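PDB 2DV6: nitrite reductase from Hyphomicrobium denitrificans, which probably reduces nitrite to nitric oxide with electrons from a cytochrome c, using bound copper, as a hexameric enzyme of denitrification. Local coordinates for residues V107-Y112 and N127-P132; G62-V67 and S101-K106; R165-T170 and E206-N211. All blocks are in the same frame, centred on the assembly; numbering follows the deposited sequence.

Contact 1: V107-Y112 and N127-P132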
loop_
_atom_site.group_PDB
_atom_site.type_symbol
_atom_site.label_atom_id
_atom_site.label_comp_id
_atom_site.label_asym_id
_atom_site.label_seq_id
_atom_site.Cartn_x
_atom_site.Cartn_y
_atom_site.Cartn_z
ATOM N N VAL A 107 -18.866 37.896 -20.097
ATOM C CA VAL A 107 -19.777 37.481 -19.015
ATOM C C VAL A 107 -20.700 36.385 -19.538
ATOM O O VAL A 107 -20.961 36.335 -20.733
ATOM C CB VAL A 107 -20.589 38.715 -18.473
ATOM C CG1 VAL A 107 -21.700 38.319 -17.512
ATOM C CG2 VAL A 107 -19.670 39.695 -17.769
ATOM N N GLY A 108 -21.151 35.487 -18.658
ATOM C CA GLY A 108 -22.021 34.367 -19.026
ATOM C C GLY A 108 -21.531 33.027 -18.474
ATOM O O GLY A 108 -20.569 32.984 -17.702
ATOM N N GLU A 109 -22.200 31.940 -18.870
ATOM C CA GLU A 109 -21.868 30.579 -18.427
ATOM C C GLU A 109 -21.397 29.774 -19.612
ATOM O O GLU A 109 -22.058 29.773 -20.644
ATOM C CB GLU A 109 -23.076 29.888 -17.790
ATOM C CG GLU A 109 -23.600 30.616 -16.540
ATOM C CD GLU A 109 -24.487 29.726 -15.632
ATOM O OE1 GLU A 109 -25.344 30.314 -14.890
ATOM O OE2 GLU A 109 -24.321 28.457 -15.663
ATOM N N PHE A 110 -20.253 29.095 -19.456
ATOM C CA PHE A 110 -19.589 28.387 -20.540
ATOM C C PHE A 110 -19.201 26.980 -20.083
ATOM O O PHE A 110 -18.628 26.819 -19.003
ATOM C CB PHE A 110 -18.331 29.171 -20.959
ATOM C CG PHE A 110 -18.609 30.604 -21.305
ATOM C CD1 PHE A 110 -18.632 31.582 -20.311
ATOM C CD2 PHE A 110 -18.887 30.974 -22.622
ATOM C CE1 PHE A 110 -18.914 32.920 -20.629
ATOM C CE2 PHE A 110 -19.177 32.315 -22.949
ATOM C CZ PHE A 110 -19.193 33.282 -21.945
ATOM N N ASN A 111 -19.478 25.973 -20.902
ATOM C CA ASN A 111 -19.092 24.611 -20.571
ATOM C C ASN A 111 -17.586 24.386 -20.779
ATOM O O ASN A 111 -17.001 24.942 -21.693
ATOM C CB ASN A 111 -19.871 23.606 -21.415
ATOM C CG ASN A 111 -21.360 23.613 -21.111
ATOM O OD1 ASN A 111 -22.173 23.542 -22.018
ATOM N ND2 ASN A 111 -21.724 23.711 -19.837
ATOM N N TYR A 112 -16.967 23.580 -19.926
ATOM C CA TYR A 112 -15.660 23.024 -20.262
ATOM C C TYR A 112 -15.883 21.527 -20.349
ATOM O O TYR A 112 -16.728 21.003 -19.647
ATOM C CB TYR A 112 -14.575 23.409 -19.247
ATOM C CG TYR A 112 -14.731 22.882 -17.814
ATOM C CD1 TYR A 112 -15.295 23.677 -16.815
ATOM C CD2 TYR A 112 -14.274 21.599 -17.459
ATOM C CE1 TYR A 112 -15.411 23.216 -15.472
ATOM C CE2 TYR A 112 -14.408 21.103 -16.127
ATOM C CZ TYR A 112 -14.950 21.935 -15.138
ATOM O OH TYR A 112 -15.059 21.461 -13.847
ATOM N N ASN A 127 -18.925 23.717 -15.674
ATOM C CA ASN A 127 -19.093 25.123 -16.085
ATOM C C ASN A 127 -18.063 26.097 -15.571
ATOM O O ASN A 127 -17.536 25.961 -14.457
ATOM C CB ASN A 127 -20.457 25.656 -15.652
ATOM C CG ASN A 127 -21.588 24.819 -16.185
ATOM O OD1 ASN A 127 -21.578 24.432 -17.351
ATOM N ND2 ASN A 127 -22.566 24.519 -15.336
ATOM N N ILE A 128 -17.791 27.094 -16.397
ATOM C CA ILE A 128 -17.079 28.285 -15.977
ATOM C C ILE A 128 -18.151 29.390 -15.948
ATOM O O ILE A 128 -18.867 29.546 -16.917
ATOM C CB ILE A 128 -15.979 28.663 -17.014
ATOM C CG1 ILE A 128 -15.000 27.506 -17.179
ATOM C CG2 ILE A 128 -15.265 29.990 -16.599
ATOM C CD1 ILE A 128 -13.761 27.833 -17.964
ATOM N N GLN A 129 -18.287 30.106 -14.835
ATOM C CA GLN A 129 -19.136 31.278 -14.759
ATOM C C GLN A 129 -18.252 32.524 -14.797
ATOM O O GLN A 129 -17.449 32.756 -13.886
ATOM C CB GLN A 129 -19.914 31.296 -13.461
ATOM C CG GLN A 129 -21.183 30.440 -13.440
ATOM C CD GLN A 129 -21.837 30.426 -12.047
ATOM O OE1 GLN A 129 -21.471 31.212 -11.146
ATOM N NE2 GLN A 129 -22.817 29.518 -11.866
ATOM N N VAL A 130 -18.388 33.306 -15.860
ATOM C CA VAL A 130 -17.730 34.604 -15.909
ATOM C C VAL A 130 -18.721 35.649 -15.378
ATOM O O VAL A 130 -19.763 35.885 -16.004
ATOM C CB VAL A 130 -17.289 34.964 -17.312
ATOM C CG1 VAL A 130 -16.583 36.306 -17.289
ATOM C CG2 VAL A 130 -16.378 33.875 -17.895
ATOM N N LEU A 131 -18.416 36.235 -14.221
ATOM C CA LEU A 131 -19.295 37.209 -13.579
ATOM C C LEU A 131 -18.832 38.617 -13.890
ATOM O O LEU A 131 -17.653 38.839 -14.147
ATOM C CB LEU A 131 -19.316 37.021 -12.060
ATOM C CG LEU A 131 -19.771 35.708 -11.415
ATOM C CD1 LEU A 131 -19.392 35.678 -9.939
ATOM C CD2 LEU A 131 -21.248 35.535 -11.543
ATOM N N PRO A 132 -19.768 39.595 -13.877
ATOM C CA PRO A 132 -19.315 40.975 -14.028
ATOM C C PRO A 132 -18.665 41.474 -12.734
ATOM O O PRO A 132 -18.809 40.862 -11.666
ATOM C CB PRO A 132 -20.630 41.741 -14.305
ATOM C CG PRO A 132 -21.662 40.960 -13.559
ATOM C CD PRO A 132 -21.246 39.508 -13.740
#
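Strands 108-112 and 127-131 form an antiparallel ladder in one sheet of the N-terminal cupredoxin domain, and between them the chain makes the excursion that carries the copper ligands Cys114, His119 and Met124. Gly108 pairs with Val130 and Phe110 with Ile128, both as hydrogen-bonded pairs. Ile128 N reaches Phe110 O at 2.8 Å in an almost straight bond (177° at the hydrogen), and Phe110 N answers to Ile128 O at 2.9 Å. One rung further on, Gly108 N bonds to Val130 O at 3.0 Å.

The face bearing Phe110, Ile128 and Val130 is apolar. Val130 CG2 lies 3.8 Å from Phe110 CE1, while Ile128 O sits at the edge of the Phe110 ring. Tyr112 has its CG wedged between backbone N and carbonyl carbon (chi1 65°), a turn that swings the ring across the partner strand: CD1 comes 3.9 Å from Ile128 CG1, and Asn127 O lies in the ring plane at its edge. On the other face Glu109 and Gln129 run side by side, CG to CG 3.9 Å. Beyond the strand ends the side chains of Val107 and Pro132 cross at about a right angle, CG1 to CD 4.0 Å.

Gly108, with phi 131°, adopts a backbone shape that would press a side chain against the preceding carbonyl oxygen. Tyr84 meets the Phe110 ring edge-to-face, and Tyr112 OH is bonded to Pro55 O. Strand 57-60 flanks 127-131 along its other edge, while strand 80-81 lies beyond 108-112.

Contact 2: G62-V67 and S101-K106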
loop_
_atom_site.group_PDB
_atom_site.type_symbol
_atom_site.label_atom_id
_atom_site.label_comp_id
_atom_site.label_asym_id
_atom_site.label_seq_id
_atom_site.Cartn_x
_atom_site.Cartn_y
_atom_site.Cartn_z
ATOM N N GLY A 62 -12.697 39.956 -17.603
ATOM C CA GLY A 62 -11.353 40.522 -17.776
ATOM C C GLY A 62 -10.203 39.769 -17.092
ATOM O O GLY A 62 -9.035 40.091 -17.333
ATOM N N GLU A 63 -10.520 38.792 -16.228
ATOM C CA GLU A 63 -9.475 37.963 -15.595
ATOM C C GLU A 63 -8.796 37.026 -16.605
ATOM O O GLU A 63 -9.416 36.532 -17.540
ATOM C CB GLU A 63 -10.026 37.164 -14.399
ATOM C CG GLU A 63 -10.358 38.028 -13.160
ATOM C CD GLU A 63 -10.876 37.221 -11.996
ATOM O OE1 GLU A 63 -11.425 36.130 -12.253
ATOM O OE2 GLU A 63 -10.751 37.656 -10.815
ATOM N N THR A 64 -7.497 36.825 -16.417
ATOM C CA THR A 64 -6.782 35.777 -17.122
ATOM C C THR A 64 -6.977 34.496 -16.303
ATOM O O THR A 64 -6.677 34.470 -15.110
ATOM C CB THR A 64 -5.302 36.106 -17.248
ATOM O OG1 THR A 64 -5.165 37.284 -18.038
ATOM C CG2 THR A 64 -4.578 34.976 -17.945
ATOM N N VAL A 65 -7.523 33.462 -16.946
ATOM C CA VAL A 65 -7.923 32.253 -16.244
ATOM C C VAL A 65 -6.935 31.210 -16.678
ATOM O O VAL A 65 -6.755 30.987 -17.884
ATOM C CB VAL A 65 -9.364 31.821 -16.645
ATOM C CG1 VAL A 65 -9.734 30.433 -16.073
ATOM C CG2 VAL A 65 -10.409 32.924 -16.209
ATOM N N GLN A 66 -6.290 30.572 -15.710
ATOM C CA GLN A 66 -5.329 29.499 -16.008
ATOM C C GLN A 66 -5.934 28.196 -15.506
ATOM O O GLN A 66 -6.444 28.128 -14.385
ATOM C CB GLN A 66 -3.955 29.753 -15.355
ATOM C CG GLN A 66 -2.933 28.606 -15.560
ATOM C CD GLN A 66 -1.627 28.864 -14.852
ATOM O OE1 GLN A 66 -1.130 29.975 -14.875
ATOM N NE2 GLN A 66 -1.054 27.835 -14.227
ATOM N N VAL A 67 -5.901 27.177 -16.354
ATOM C CA VAL A 67 -6.393 25.861 -15.967
ATOM C C VAL A 67 -5.269 24.836 -16.064
ATOM O O VAL A 67 -4.612 24.749 -17.082
ATOM C CB VAL A 67 -7.609 25.439 -16.833
ATOM C CG1 VAL A 67 -8.068 24.010 -16.480
ATOM C CG2 VAL A 67 -8.787 26.444 -16.595
ATOM N N SER A 101 -4.437 28.907 -20.609
ATOM C CA SER A 101 -5.077 30.100 -20.086
ATOM C C SER A 101 -5.924 30.766 -21.149
ATOM O O SER A 101 -5.781 30.491 -22.358
ATOM C CB SER A 101 -4.038 31.087 -19.568
ATOM O OG SER A 101 -3.158 31.485 -20.615
ATOM N N PHE A 102 -6.829 31.623 -20.697
ATOM C CA PHE A 102 -7.604 32.477 -21.602
ATOM C C PHE A 102 -8.051 33.708 -20.833
ATOM O O PHE A 102 -8.128 33.669 -19.617
ATOM C CB PHE A 102 -8.806 31.715 -22.180
ATOM C CG PHE A 102 -9.826 31.312 -21.140
ATOM C CD1 PHE A 102 -9.704 30.109 -20.464
ATOM C CD2 PHE A 102 -10.911 32.136 -20.855
ATOM C CE1 PHE A 102 -10.626 29.729 -19.503
ATOM C CE2 PHE A 102 -11.840 31.777 -19.893
ATOM C CZ PHE A 102 -11.701 30.568 -19.214
ATOM N N VAL A 103 -8.317 34.807 -21.532
ATOM C CA VAL A 103 -8.859 35.999 -20.887
ATOM C C VAL A 103 -10.372 35.845 -20.916
ATOM O O VAL A 103 -10.956 35.598 -21.986
ATOM C CB VAL A 103 -8.419 37.322 -21.580
ATOM C CG1 VAL A 103 -9.063 38.526 -20.856
ATOM C CG2 VAL A 103 -6.891 37.473 -21.545
ATOM N N ALA A 104 -10.994 35.936 -19.743
ATOM C CA ALA A 104 -12.432 35.780 -19.621
ATOM C C ALA A 104 -13.101 37.107 -20.008
ATOM O O ALA A 104 -13.592 37.843 -19.158
ATOM C CB ALA A 104 -12.806 35.349 -18.194
ATOM N N SER A 105 -13.088 37.394 -21.305
ATOM C CA SER A 105 -13.584 38.669 -21.836
ATOM C C SER A 105 -15.119 38.797 -21.937
ATOM O O SER A 105 -15.611 39.925 -22.030
ATOM C CB SER A 105 -12.940 38.976 -23.191
ATOM O OG SER A 105 -13.201 37.925 -24.101
ATOM N N LYS A 106 -15.864 37.674 -21.903
ATOM C CA LYS A 106 -17.341 37.726 -21.974
ATOM C C LYS A 106 -18.017 37.100 -20.762
ATOM O O LYS A 106 -17.803 35.919 -20.472
ATOM C CB LYS A 106 -17.926 37.058 -23.235
ATOM C CG LYS A 106 -17.007 36.821 -24.439
ATOM C CD LYS A 106 -17.286 35.378 -25.081
ATOM C CE LYS A 106 -16.588 35.122 -26.466
ATOM N NZ LYS A 106 -15.079 35.099 -26.428
#
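Four backbone hydrogen bonds join residues 62-67 to 101-106. Val65 and Phe102 form the hydrogen-bonded pair: Val65 N to Phe102 O is 2.7 Å and close to straight (172°), whereas the return bond from Phe102 N to Val65 O is longer and more bent. Ala104 N donates to Glu63 O at 2.8 Å, and Gly62 N to Ala104 O, also at 2.8 Å. Ala104 is the centre of an inverse gamma turn, yet both its backbone N and its O serve the other segment. Thr64 with Val103 and Gln66 with Ser101 are the non-hydrogen-bonded pairs.

The apolar contacts centre on Val65. With chi1 at 65°, CG of Phe102 is flanked by both N and C of its own backbone, and the ring lies with one face against this valine: Val65 CB stands 3.9 Å from the ring centroid, 21° off the normal, as a CH-pi contact. Val65 CG1 reaches toward the rim at Phe102 CE1, 3.6 Å away, while CG2 turns to Ala104 CB at 3.9 Å. On the other face of the sheet, Val103 CG2 lies 3.9 Å from Thr64 OG1.

Polar ends find their partners elsewhere. Glu63 makes a salt bridge with Arg135, Gln66 NE2 bonds to Asn68, and Ser101 OG bonds to Pro263 O of the second subunit, which also packs against Thr64. The face of Thr64 and Ser101 thus meets a neighbouring subunit, and that of Val65, Phe102 and Ala104 lies against Val59, Ile128 and Val130 of the other sheet: the two-layered beta sandwich of a cupredoxin domain.

Contact 3: R165-T170 and E206-N211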
loop_
_atom_site.group_PDB
_atom_site.type_symbol
_atom_site.label_atom_id
_atom_site.label_comp_id
_atom_site.label_asym_id
_atom_site.label_seq_id
_atom_site.Cartn_x
_atom_site.Cartn_y
_atom_site.Cartn_z
ATOM N N ARG A 165 18.189 54.673 19.524
ATOM C CA ARG A 165 17.390 53.673 20.263
ATOM C C ARG A 165 16.463 52.977 19.279
ATOM O O ARG A 165 15.683 53.635 18.585
ATOM C CB ARG A 165 16.504 54.299 21.357
ATOM C CG ARG A 165 16.172 53.337 22.516
ATOM C CD ARG A 165 14.661 53.184 22.961
ATOM N NE ARG A 165 14.641 53.139 24.430
ATOM C CZ ARG A 165 13.933 52.355 25.250
ATOM N NH1 ARG A 165 13.084 51.432 24.833
ATOM N NH2 ARG A 165 14.109 52.520 26.553
ATOM N N ILE A 166 16.548 51.652 19.232
ATOM C CA ILE A 166 15.592 50.863 18.485
ATOM C C ILE A 166 14.821 49.960 19.418
ATOM O O ILE A 166 15.390 49.307 20.306
ATOM C CB ILE A 166 16.283 50.048 17.360
ATOM C CG1 ILE A 166 16.898 51.008 16.350
ATOM C CG2 ILE A 166 15.282 49.098 16.681
ATOM C CD1 ILE A 166 17.883 50.345 15.360
ATOM N N ASP A 167 13.512 49.930 19.202
ATOM C CA ASP A 167 12.613 48.996 19.863
ATOM C C ASP A 167 12.122 47.935 18.882
ATOM O O ASP A 167 11.702 48.273 17.765
ATOM C CB ASP A 167 11.401 49.753 20.395
ATOM C CG ASP A 167 11.722 50.550 21.668
ATOM O OD1 ASP A 167 11.649 49.957 22.790
ATOM O OD2 ASP A 167 12.008 51.764 21.537
ATOM N N LEU A 168 12.181 46.667 19.308
ATOM C CA LEU A 168 11.572 45.540 18.593
ATOM C C LEU A 168 10.769 44.759 19.581
ATOM O O LEU A 168 11.168 44.600 20.755
ATOM C CB LEU A 168 12.637 44.636 17.991
ATOM C CG LEU A 168 13.513 45.206 16.869
ATOM C CD1 LEU A 168 14.540 44.163 16.480
ATOM C CD2 LEU A 168 12.631 45.588 15.701
ATOM N N GLU A 169 9.614 44.293 19.131
ATOM C CA GLU A 169 8.799 43.397 19.921
ATOM C C GLU A 169 8.647 42.106 19.109
ATOM O O GLU A 169 8.460 42.187 17.879
ATOM C CB GLU A 169 7.436 44.026 20.109
ATOM C CG GLU A 169 6.605 43.304 21.085
ATOM C CD GLU A 169 5.151 43.803 21.094
ATOM O OE1 GLU A 169 4.412 43.340 21.975
ATOM O OE2 GLU A 169 4.759 44.639 20.236
ATOM N N THR A 170 8.725 40.946 19.764
ATOM C CA THR A 170 8.517 39.657 19.082
ATOM C C THR A 170 7.134 39.134 19.430
ATOM O O THR A 170 6.793 38.970 20.603
ATOM C CB THR A 170 9.622 38.629 19.386
ATOM O OG1 THR A 170 9.727 38.429 20.810
ATOM C CG2 THR A 170 10.956 39.163 18.871
ATOM N N GLU A 206 21.183 51.171 20.283
ATOM C CA GLU A 206 20.785 50.631 21.549
ATOM C C GLU A 206 19.472 49.924 21.302
ATOM O O GLU A 206 18.445 50.553 21.092
ATOM C CB GLU A 206 20.639 51.729 22.599
ATOM C CG GLU A 206 20.264 51.205 23.965
ATOM C CD GLU A 206 20.020 52.340 24.977
ATOM O OE1 GLU A 206 18.858 52.514 25.403
ATOM O OE2 GLU A 206 20.991 53.053 25.328
ATOM N N LEU A 207 19.516 48.602 21.311
ATOM C CA LEU A 207 18.342 47.810 20.975
ATOM C C LEU A 207 17.574 47.387 22.220
ATOM O O LEU A 207 18.134 46.778 23.122
ATOM C CB LEU A 207 18.763 46.576 20.163
ATOM C CG LEU A 207 17.495 45.762 19.876
ATOM C CD1 LEU A 207 16.914 46.122 18.519
ATOM C CD2 LEU A 207 17.754 44.332 20.017
ATOM N N HIS A 208 16.280 47.688 22.268
ATOM C CA HIS A 208 15.416 47.096 23.281
ATOM C C HIS A 208 14.493 46.087 22.635
ATOM O O HIS A 208 13.581 46.447 21.871
ATOM C CB HIS A 208 14.612 48.164 24.045
ATOM C CG HIS A 208 15.481 49.157 24.754
ATOM N ND1 HIS A 208 15.527 49.257 26.126
ATOM C CD2 HIS A 208 16.369 50.059 24.279
ATOM C CE1 HIS A 208 16.396 50.193 26.468
ATOM N NE2 HIS A 208 16.919 50.698 25.366
ATOM N N LEU A 209 14.732 44.829 22.966
ATOM C CA LEU A 209 13.925 43.730 22.457
ATOM C C LEU A 209 12.977 43.220 23.516
ATOM O O LEU A 209 13.430 42.672 24.538
ATOM C CB LEU A 209 14.809 42.572 21.945
ATOM C CG LEU A 209 14.064 41.482 21.098
ATOM C CD1 LEU A 209 15.060 40.554 20.452
ATOM C CD2 LEU A 209 13.172 40.637 21.943
ATOM N N LYS A 210 11.676 43.371 23.268
ATOM C CA LYS A 210 10.645 42.820 24.159
ATOM C C LYS A 210 9.977 41.573 23.562
ATOM O O LYS A 210 9.599 41.565 22.386
ATOM C CB LYS A 210 9.575 43.869 24.465
ATOM C CG LYS A 210 10.095 45.099 25.254
ATOM C CD LYS A 210 8.921 45.927 25.834
ATOM C CE LYS A 210 9.395 47.131 26.654
ATOM N NZ LYS A 210 10.026 48.184 25.775
ATOM N N ASN A 211 9.860 40.508 24.345
ATOM C CA ASN A 211 9.177 39.320 23.872
ATOM C C ASN A 211 7.798 39.343 24.504
ATOM O O ASN A 211 7.671 39.317 25.714
ATOM C CB ASN A 211 9.976 38.053 24.188
ATOM C CG ASN A 211 9.397 36.808 23.551
ATOM O OD1 ASN A 211 8.434 36.864 22.757
ATOM N ND2 ASN A 211 9.975 35.661 23.882
HETATM O O HOH W 1 11.934 49.421 27.274
HETATM O O HOH W 2 11.180 47.388 22.819
#
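With CG swung away from its own N (chi1 -154°) and the chain bent at chi2 and chi3, Arg165 lays its guanidinium flat over the ring of His208, planes 3° apart and centres 3.3 Å. In the guanidinium plane Arg165 NH1 bridges to Asp167 OD1 on its syn side at 2.9 Å, while His208 NE2 gives a 2.7 Å, nearly straight bond to the anti side of Glu206 OE1. Lys210 NZ makes a long salt bridge to Asp167 OD1 (3.8 Å) and bonds to two waters.

Beneath, the parallel strands, paired in one sheet of the second cupredoxin domain, exchange five backbone bonds, such as His208 N to Ile166 O at 2.7 Å. On the sheet face of Leu207 and Leu168, their CD1 atoms pack 3.7 Å apart; Thr170 OG1 bonds weakly to Asn211 OD1, and Asn211 ND2 to Thr238 O. Both residues touch the copper ligand His219, and Thr170 also Met273.

Replacing His208 with an alanine would probably strip the guanidinium of its stacking surface and leave Glu206 OE1 without this donor. Glu243 bonds His208 ND1; the two carboxylates are likely to favour a protonated ring, while the stacked guanidinium would work against it.

In the fold
From the N terminus, contact 2 comes first: 101-106 returns to 62-67 after 33 intervening residues, closing a loop that includes the copper ligand His77. The chain then passes directly into contact 1, where 107-112 and 127-132 close a shorter loop holding three further ligands of that copper. The two follow in series without nesting, their centres 10 Å apart, and meet where Ile128 CD1 packs 3.6 Å from Phe102 CZ between the facing sheets of one domain. Contact 3 opens later, in the next cupredoxin domain, its centre about 47 Å from that of contact 2; there 206-211 comes back parallel to 165-170, beside a second copper site.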